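Local coordinates for hydrogenase expression/formation protein (HypB) (Archaeoglobus fulgidus, PDB 2WSM) that binds GTP, nickel and zinc, probably hydrolyses GTP, and probably serves as a maturation factor for hydrogenase, at residues 47-52 with 199-204; 61-66 with 97-102. One frame throughout, in Å; residues are numbered along the deposited sequence.

Overall arrangement
Both contacts lie in one alpha/beta fold of the P-loop NTPase clan, built on a parallel sheet with helices packed against it. Interaction 1 joins helix 43-54, which follows the probable P-loop, to the start of the last helix, 201-212. Interaction 2 joins strand 60-64, the next element after helix 43-54, to helix 96-100 and the turn after it. Along the chain interaction 2 is nested inside the loop that interaction 1 closes. Their centres lie about 21 Å apart, yet they touch: I47 CD1 packs 4.2 Å from L64 CD2. The helix after the probable P-loop is thus tied to the C-terminal helix, and the next strand to helix 96-100.

Interaction 1 (47-52 with 199-204); sequences IERTIE and KGFEEW
R49 and T50 of helix 43-54 meet F201 and W204 at the start of helix 201-212 in a mixed aromatic and polar helix-helix contact. It ties the helix after the probable P-loop to the last helix of the chain. The F201 ring reaches R49 with its far edge: F201 CE1 lies 3.8 Å from R49 CB, and F201 CZ is 3.5 Å from R49 O. With CG anti to the backbone N (chi1 -171°), the ring is carried out toward helix 43-54. The R49 chain, bent at chi2 and chi3, brings its guanidinium over one face of this ring as a cation-pi pair, R49 CZ 4.8 Å from the centroid of the F201 ring and the two planes 33° apart. R49 NH1 is also weakly hydrogen-bonded to L195 O. One turn on, W204 NE1 donates to T50 OG1 at 2.9 Å, the bond nearly straight (163°) and the oxygen close to the indole plane. T50 OG1 is itself bonded to L46 O, and the side chain touches L113 on strand 111-118. A phenylalanine in place of W204 would probably leave T50 OG1 without this N-H partner and the ring less fixed in its rotation. The buried indole N-H is thus satisfied by the T50 hydroxyl, which helix 43-54 anchors in turn, while F201 offers one face to a cation.

Interaction 2 (61-66 with 97-102); sequences GAMLGD and HMIYHR
M63 CE, the methyl at the end of a strand side chain, sits against both I99 and R102. It lies 3.5 Å from I99 CG2, a snug carbon pair, and 3.6 Å from R102 CB, while M63 SD stands 4.2 Å from the same I99 methyl. The M63 and I99 side chains cross at about a right angle, with the M63 methyl against the CG2 branch of the isoleucine. The M63 chain is extended at chi2 and bends at its last torsion (chi3 64°), which turns CE aside from the line of the extended chain, against I99 and R102. On the other segment, I99 holds CG2 anti to its carbonyl carbon, and this branch does the touching. R102 uses only the root of its side chain here: R102 CB and, farther off, R102 CG (4.1 Å from M63 CE) lie against the methyl, whereas the chain then bends and its end leads away from the strand. The helix 96-100 thereby packs on a face of the parallel sheet of the P-loop NTPase fold, with M63 as the strand's contribution. Around the pair, I86, F106 and L112 also touch M63, and I99 reaches I114 of strand 111-118 and N21 of helix 12-28. A backbone bond from R102 N to I99 O (2.8 Å) closes the turn that brings both residues to the methyl. Farther out, R102 NH2 forms a salt bridge with E84 on strand 82-85, and backbone hydrogen bonding of G61 and M63 with L113 holds the strand beside 111-118.

Interaction 1 (47-52 with 199-204)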
ATOM      1  N   ILE A  47     -22.305  -1.488   0.862  1.00 20.72           N
ATOM      2  CA  ILE A  47     -22.607  -1.577   2.286  1.00 22.01           C
ATOM      3  C   ILE A  47     -24.055  -1.166   2.578  1.00 25.72           C
ATOM      4  O   ILE A  47     -24.763  -1.838   3.327  1.00 25.03           O
ATOM      5  CB  ILE A  47     -21.625  -0.739   3.125  1.00 21.22           C
ATOM      6  CG1 ILE A  47     -20.250  -1.411   3.157  1.00 18.05           C
ATOM      7  CG2 ILE A  47     -22.154  -0.547   4.552  1.00 23.06           C
ATOM      8  CD1 ILE A  47     -19.156  -0.553   3.817  1.00 16.89           C
ATOM      9  N   GLU A  48     -24.498  -0.073   1.972  1.00 23.30           N
ATOM     10  CA  GLU A  48     -25.882   0.360   2.128  1.00 25.42           C
ATOM     11  C   GLU A  48     -26.834  -0.709   1.609  1.00 28.48           C
ATOM     12  O   GLU A  48     -27.716  -1.167   2.334  1.00 29.04           O
ATOM     13  CB  GLU A  48     -26.116   1.680   1.394  1.00 30.65           C
ATOM     14  CG  GLU A  48     -25.215   2.810   1.878  1.00 33.31           C
ATOM     15  CD  GLU A  48     -25.084   3.942   0.874  1.00 39.91           C
ATOM     16  OE1 GLU A  48     -25.283   3.688  -0.334  1.00 38.70           O
ATOM     17  OE2 GLU A  48     -24.767   5.079   1.292  1.00 38.12           O
ATOM     18  N   ARG A  49     -26.651  -1.104   0.349  1.00 28.87           N
ATOM     19  CA  ARG A  49     -27.500  -2.123  -0.261  1.00 28.81           C
ATOM     20  C   ARG A  49     -27.570  -3.374   0.612  1.00 25.09           C
ATOM     21  O   ARG A  49     -28.620  -3.986   0.746  1.00 33.02           O
ATOM     22  CB  ARG A  49     -27.014  -2.469  -1.673  1.00 28.62           C
ATOM     23  CG  ARG A  49     -27.118  -1.321  -2.681  1.00 33.74           C
ATOM     24  CD  ARG A  49     -28.577  -1.012  -3.042  1.00 39.24           C
ATOM     25  NE  ARG A  49     -29.340  -2.240  -3.227  1.00 40.60           N
ATOM     26  CZ  ARG A  49     -29.475  -2.873  -4.386  1.00 44.51           C
ATOM     27  NH1 ARG A  49     -28.917  -2.376  -5.479  1.00 44.09           N
ATOM     28  NH2 ARG A  49     -30.179  -3.996  -4.452  1.00 45.27           N
ATOM     29  N   THR A  50     -26.451  -3.743   1.220  1.00 25.85           N
ATOM     30  CA  THR A  50     -26.423  -4.888   2.122  1.00 28.95           C
ATOM     31  C   THR A  50     -27.324  -4.654   3.328  1.00 28.32           C
ATOM     32  O   THR A  50     -28.112  -5.514   3.716  1.00 29.38           O
ATOM     33  CB  THR A  50     -25.008  -5.134   2.652  1.00 22.72           C
ATOM     34  OG1 THR A  50     -24.134  -5.443   1.564  1.00 22.09           O
ATOM     35  CG2 THR A  50     -25.005  -6.272   3.665  1.00 23.85           C
ATOM     36  N   ILE A  51     -27.172  -3.483   3.932  1.00 29.98           N
ATOM     37  CA  ILE A  51     -27.959  -3.107   5.089  1.00 30.39           C
ATOM     38  C   ILE A  51     -29.446  -3.154   4.742  1.00 34.38           C
ATOM     39  O   ILE A  51     -30.264  -3.626   5.532  1.00 29.33           O
ATOM     40  CB  ILE A  51     -27.539  -1.710   5.586  1.00 31.91           C
ATOM     41  CG1 ILE A  51     -26.124  -1.785   6.171  1.00 25.56           C
ATOM     42  CG2 ILE A  51     -28.525  -1.174   6.617  1.00 32.68           C
ATOM     43  CD1 ILE A  51     -25.457  -0.447   6.313  1.00 30.89           C
ATOM     44  N   GLU A  52     -29.775  -2.700   3.537  1.00 32.45           N
ATOM     45  CA  GLU A  52     -31.159  -2.652   3.087  1.00 35.25           C
ATOM     46  C   GLU A  52     -31.757  -4.040   2.897  1.00 37.35           C
ATOM     47  O   GLU A  52     -32.930  -4.260   3.189  1.00 38.37           O
ATOM     48  CB  GLU A  52     -31.270  -1.841   1.800  1.00 34.19           C
ATOM     49  CG  GLU A  52     -31.242  -0.344   2.036  1.00 39.20           C
ATOM     50  CD  GLU A  52     -30.712   0.441   0.852  1.00 45.09           C
ATOM     51  OE1 GLU A  52     -30.918   0.007  -0.303  1.00 45.32           O
ATOM     52  OE2 GLU A  52     -30.090   1.501   1.086  1.00 48.81           O
ATOM     53  N   LYS A 199     -27.026  -7.856 -10.695  1.00 36.66           N
ATOM     54  CA  LYS A 199     -26.106  -8.944 -11.000  1.00 37.72           C
ATOM     55  C   LYS A 199     -25.094  -9.162  -9.864  1.00 33.64           C
ATOM     56  O   LYS A 199     -24.435  -8.222  -9.420  1.00 32.56           O
ATOM     57  CB  LYS A 199     -25.385  -8.645 -12.317  1.00 37.34           C
ATOM     58  CG  LYS A 199     -24.606  -9.806 -12.900  1.00 41.20           C
ATOM     59  CD  LYS A 199     -24.035  -9.437 -14.270  1.00 44.10           C
ATOM     60  CE  LYS A 199     -23.161 -10.552 -14.829  1.00 45.37           C
ATOM     61  NZ  LYS A 199     -22.447 -10.130 -16.071  1.00 47.94           N
ATOM     62  N   GLY A 200     -25.000 -10.402  -9.387  1.00 25.24           N
ATOM     63  CA  GLY A 200     -24.013 -10.779  -8.394  1.00 28.95           C
ATOM     64  C   GLY A 200     -24.407 -10.521  -6.950  1.00 30.20           C
ATOM     65  O   GLY A 200     -23.752 -11.018  -6.027  1.00 23.44           O
ATOM     66  N   PHE A 201     -25.480  -9.760  -6.751  1.00 25.80           N
ATOM     67  CA  PHE A 201     -25.857  -9.314  -5.413  1.00 30.63           C
ATOM     68  C   PHE A 201     -26.252 -10.465  -4.498  1.00 29.78           C
ATOM     69  O   PHE A 201     -25.790 -10.554  -3.356  1.00 26.49           O
ATOM     70  CB  PHE A 201     -26.975  -8.269  -5.469  1.00 32.92           C
ATOM     71  CG  PHE A 201     -27.258  -7.614  -4.143  1.00 31.00           C
ATOM     72  CD1 PHE A 201     -26.321  -6.772  -3.552  1.00 30.20           C
ATOM     73  CD2 PHE A 201     -28.452  -7.847  -3.480  1.00 35.11           C
ATOM     74  CE1 PHE A 201     -26.575  -6.172  -2.328  1.00 33.19           C
ATOM     75  CE2 PHE A 201     -28.716  -7.245  -2.251  1.00 35.84           C
ATOM     76  CZ  PHE A 201     -27.775  -6.404  -1.675  1.00 29.00           C
ATOM     77  N   GLU A 202     -27.111 -11.341  -5.002  1.00 31.72           N
ATOM     78  CA  GLU A 202     -27.552 -12.500  -4.242  1.00 30.43           C
ATOM     79  C   GLU A 202     -26.356 -13.357  -3.866  1.00 30.50           C
ATOM     80  O   GLU A 202     -26.279 -13.894  -2.761  1.00 31.29           O
ATOM     81  CB  GLU A 202     -28.543 -13.319  -5.064  1.00 35.28           C
ATOM     82  CG  GLU A 202     -29.712 -12.503  -5.600  1.00 43.23           C
ATOM     83  CD  GLU A 202     -30.769 -12.203  -4.549  1.00 47.79           C
ATOM     84  OE1 GLU A 202     -30.497 -12.400  -3.338  1.00 40.12           O
ATOM     85  OE2 GLU A 202     -31.876 -11.769  -4.945  1.00 53.69           O
ATOM     86  N   GLU A 203     -25.424 -13.489  -4.801  1.00 27.75           N
ATOM     87  CA  GLU A 203     -24.201 -14.226  -4.536  1.00 32.06           C
ATOM     88  C   GLU A 203     -23.471 -13.596  -3.353  1.00 30.56           C
ATOM     89  O   GLU A 203     -23.006 -14.304  -2.460  1.00 30.33           O
ATOM     90  CB  GLU A 203     -23.312 -14.245  -5.776  1.00 27.62           C
ATOM     91  CG  GLU A 203     -22.010 -15.004  -5.593  1.00 40.33           C
ATOM     92  CD  GLU A 203     -21.374 -15.431  -6.918  1.00 46.17           C
ATOM     93  OE1 GLU A 203     -21.629 -14.781  -7.957  1.00 44.69           O
ATOM     94  OE2 GLU A 203     -20.616 -16.424  -6.915  1.00 47.35           O
ATOM     95  N   TRP A 204     -23.384 -12.264  -3.353  1.00 26.69           N
ATOM     96  CA  TRP A 204     -22.734 -11.524  -2.273  1.00 23.16           C
ATOM     97  C   TRP A 204     -23.428 -11.788  -0.949  1.00 23.52           C
ATOM     98  O   TRP A 204     -22.788 -12.078   0.064  1.00 26.11           O
ATOM     99  CB  TRP A 204     -22.743 -10.024  -2.587  1.00 24.33           C
ATOM    100  CG  TRP A 204     -22.522  -9.119  -1.401  1.00 21.41           C
ATOM    101  CD1 TRP A 204     -23.452  -8.336  -0.790  1.00 24.79           C
ATOM    102  CD2 TRP A 204     -21.290  -8.904  -0.689  1.00 24.72           C
ATOM    103  NE1 TRP A 204     -22.880  -7.644   0.257  1.00 23.24           N
ATOM    104  CE2 TRP A 204     -21.555  -7.976   0.339  1.00 21.36           C
ATOM    105  CE3 TRP A 204     -19.994  -9.410  -0.819  1.00 20.91           C
ATOM    106  CZ2 TRP A 204     -20.569  -7.536   1.229  1.00 23.51           C
ATOM    107  CZ3 TRP A 204     -19.011  -8.969   0.067  1.00 21.09           C
ATOM    108  CH2 TRP A 204     -19.305  -8.045   1.076  1.00 21.09           C
TER

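Interaction 2 (61-66 with 97-102)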
ATOM      1  N   GLY A  61     -23.192  -3.395  11.881  1.00 29.94           N
ATOM      2  CA  GLY A  61     -22.472  -2.174  12.176  1.00 23.43           C
ATOM      3  C   GLY A  61     -21.639  -1.769  10.969  1.00 28.63           C
ATOM      4  O   GLY A  61     -21.247  -2.611  10.158  1.00 23.61           O
ATOM      5  N   ALA A  62     -21.365  -0.475  10.849  1.00 26.77           N
ATOM      6  CA  ALA A  62     -20.553   0.028   9.754  1.00 27.35           C
ATOM      7  C   ALA A  62     -19.493   1.010  10.243  1.00 22.61           C
ATOM      8  O   ALA A  62     -19.798   1.975  10.938  1.00 26.08           O
ATOM      9  CB  ALA A  62     -21.435   0.681   8.703  1.00 24.14           C
ATOM     10  N   MET A  63     -18.248   0.741   9.879  1.00 22.39           N
ATOM     11  CA  MET A  63     -17.146   1.655  10.133  1.00 21.14           C
ATOM     12  C   MET A  63     -16.619   2.166   8.799  1.00 24.41           C
ATOM     13  O   MET A  63     -16.056   1.405   8.006  1.00 22.66           O
ATOM     14  CB  MET A  63     -16.040   0.949  10.916  1.00 20.44           C
ATOM     15  CG  MET A  63     -16.514   0.418  12.269  1.00 29.70           C
ATOM     16  SD  MET A  63     -15.194  -0.236  13.306  1.00 30.13           S
ATOM     17  CE  MET A  63     -14.235   1.250  13.587  1.00 39.15           C
ATOM     18  N   LEU A  64     -16.815   3.456   8.546  1.00 27.71           N
ATOM     19  CA  LEU A  64     -16.488   4.033   7.248  1.00 24.82           C
ATOM     20  C   LEU A  64     -15.159   4.767   7.268  1.00 24.33           C
ATOM     21  O   LEU A  64     -15.055   5.864   7.812  1.00 29.50           O
ATOM     22  CB  LEU A  64     -17.604   4.970   6.783  1.00 25.82           C
ATOM     23  CG  LEU A  64     -18.999   4.356   6.678  1.00 26.89           C
ATOM     24  CD1 LEU A  64     -19.994   5.395   6.212  1.00 30.11           C
ATOM     25  CD2 LEU A  64     -19.007   3.130   5.740  1.00 23.63           C
ATOM     26  N   GLY A  65     -14.152   4.155   6.653  1.00 24.45           N
ATOM     27  CA  GLY A  65     -12.816   4.711   6.594  1.00 25.70           C
ATOM     28  C   GLY A  65     -12.507   5.527   5.353  1.00 28.39           C
ATOM     29  O   GLY A  65     -11.422   6.092   5.246  1.00 24.49           O
ATOM     30  N   ASP A  66     -13.432   5.570   4.399  1.00 24.05           N
ATOM     31  CA  ASP A  66     -13.346   6.574   3.339  1.00 31.60           C
ATOM     32  C   ASP A  66     -14.226   7.744   3.746  1.00 35.40           C
ATOM     33  O   ASP A  66     -15.209   7.558   4.461  1.00 33.42           O
ATOM     34  CB  ASP A  66     -13.789   6.009   1.987  1.00 28.78           C
ATOM     35  CG  ASP A  66     -12.626   5.790   1.032  1.00 25.64           C
ATOM     36  OD1 ASP A  66     -12.780   5.013   0.072  1.00 23.74           O
ATOM     37  OD2 ASP A  66     -11.556   6.403   1.236  1.00 32.43           O
ATOM     38  N   HIS A  97      -5.126  -0.112  15.536  1.00 22.50           N
ATOM     39  CA  HIS A  97      -5.301   0.946  16.525  1.00 28.36           C
ATOM     40  C   HIS A  97      -6.512   1.830  16.259  1.00 26.58           C
ATOM     41  O   HIS A  97      -7.178   2.266  17.196  1.00 29.26           O
ATOM     42  CB  HIS A  97      -4.049   1.819  16.645  1.00 31.08           C
ATOM     43  CG  HIS A  97      -4.051   2.699  17.857  1.00 36.89           C
ATOM     44  ND1 HIS A  97      -4.713   3.908  17.900  1.00 40.87           N
ATOM     45  CD2 HIS A  97      -3.484   2.537  19.077  1.00 41.48           C
ATOM     46  CE1 HIS A  97      -4.548   4.456  19.092  1.00 42.76           C
ATOM     47  NE2 HIS A  97      -3.805   3.644  19.824  1.00 45.11           N
ATOM     48  N   MET A  98      -6.792   2.099  14.989  1.00 28.99           N
ATOM     49  CA  MET A  98      -7.910   2.973  14.625  1.00 29.94           C
ATOM     50  C   MET A  98      -9.271   2.433  15.053  1.00 29.89           C
ATOM     51  O   MET A  98     -10.218   3.199  15.216  1.00 31.90           O
ATOM     52  CB  MET A  98      -7.939   3.224  13.118  1.00 27.86           C
ATOM     53  CG  MET A  98      -6.923   4.215  12.621  1.00 27.17           C
ATOM     54  SD  MET A  98      -6.981   4.280  10.825  1.00 29.20           S
ATOM     55  CE  MET A  98      -5.436   5.116  10.454  1.00 31.67           C
ATOM     56  N   ILE A  99      -9.388   1.121  15.211  1.00 23.49           N
ATOM     57  CA  ILE A  99     -10.672   0.554  15.583  1.00 30.34           C
ATOM     58  C   ILE A  99     -10.653  -0.052  16.976  1.00 28.71           C
ATOM     59  O   ILE A  99     -11.691  -0.441  17.504  1.00 32.41           O
ATOM     60  CB  ILE A  99     -11.145  -0.525  14.582  1.00 31.44           C
ATOM     61  CG1 ILE A  99     -10.382  -1.827  14.805  1.00 29.26           C
ATOM     62  CG2 ILE A  99     -11.037  -0.019  13.138  1.00 24.87           C
ATOM     63  CD1 ILE A  99     -10.736  -2.914  13.796  1.00 33.99           C
ATOM     64  N   TYR A 100      -9.468  -0.123  17.561  1.00 27.97           N
ATOM     65  CA  TYR A 100      -9.268  -0.822  18.821  1.00 29.62           C
ATOM     66  C   TYR A 100     -10.236  -0.352  19.904  1.00 31.60           C
ATOM     67  O   TYR A 100     -10.812  -1.169  20.609  1.00 34.84           O
ATOM     68  CB  TYR A 100      -7.809  -0.674  19.256  1.00 33.94           C
ATOM     69  CG  TYR A 100      -7.517  -1.099  20.672  1.00 38.99           C
ATOM     70  CD1 TYR A 100      -7.861  -2.365  21.125  1.00 37.98           C
ATOM     71  CD2 TYR A 100      -6.864  -0.239  21.549  1.00 39.48           C
ATOM     72  CE1 TYR A 100      -7.584  -2.756  22.414  1.00 45.39           C
ATOM     73  CE2 TYR A 100      -6.581  -0.621  22.843  1.00 43.09           C
ATOM     74  CZ  TYR A 100      -6.941  -1.880  23.271  1.00 49.99           C
ATOM     75  OH  TYR A 100      -6.659  -2.260  24.560  1.00 55.71           O
ATOM     76  N   HIS A 101     -10.435   0.960  20.010  1.00 31.04           N
ATOM     77  CA  HIS A 101     -11.368   1.522  20.990  1.00 33.81           C
ATOM     78  C   HIS A 101     -12.785   1.670  20.450  1.00 31.68           C
ATOM     79  O   HIS A 101     -13.684   2.102  21.172  1.00 33.33           O
ATOM     80  CB  HIS A 101     -10.896   2.897  21.475  1.00 31.53           C
ATOM     81  CG  HIS A 101      -9.475   2.922  21.940  1.00 34.03           C
ATOM     82  ND1 HIS A 101      -9.068   2.344  23.122  1.00 35.68           N
ATOM     83  CD2 HIS A 101      -8.367   3.469  21.386  1.00 34.17           C
ATOM     84  CE1 HIS A 101      -7.768   2.525  23.275  1.00 35.86           C
ATOM     85  NE2 HIS A 101      -7.319   3.205  22.234  1.00 41.61           N
ATOM     86  N   ARG A 102     -12.990   1.332  19.182  1.00 29.47           N
ATOM     87  CA  ARG A 102     -14.296   1.537  18.559  1.00 27.99           C
ATOM     88  C   ARG A 102     -15.144   0.273  18.578  1.00 29.50           C
ATOM     89  O   ARG A 102     -16.370   0.331  18.555  1.00 30.77           O
ATOM     90  CB  ARG A 102     -14.126   2.038  17.124  1.00 32.02           C
ATOM     91  CG  ARG A 102     -13.386   3.377  17.008  1.00 36.44           C
ATOM     92  CD  ARG A 102     -14.279   4.542  17.415  1.00 33.93           C
ATOM     93  NE  ARG A 102     -14.324   4.716  18.862  1.00 35.65           N
ATOM     94  CZ  ARG A 102     -15.365   5.200  19.529  1.00 43.59           C
ATOM     95  NH1 ARG A 102     -15.299   5.317  20.848  1.00 44.84           N
ATOM     96  NH2 ARG A 102     -16.477   5.551  18.888  1.00 42.02           N
TER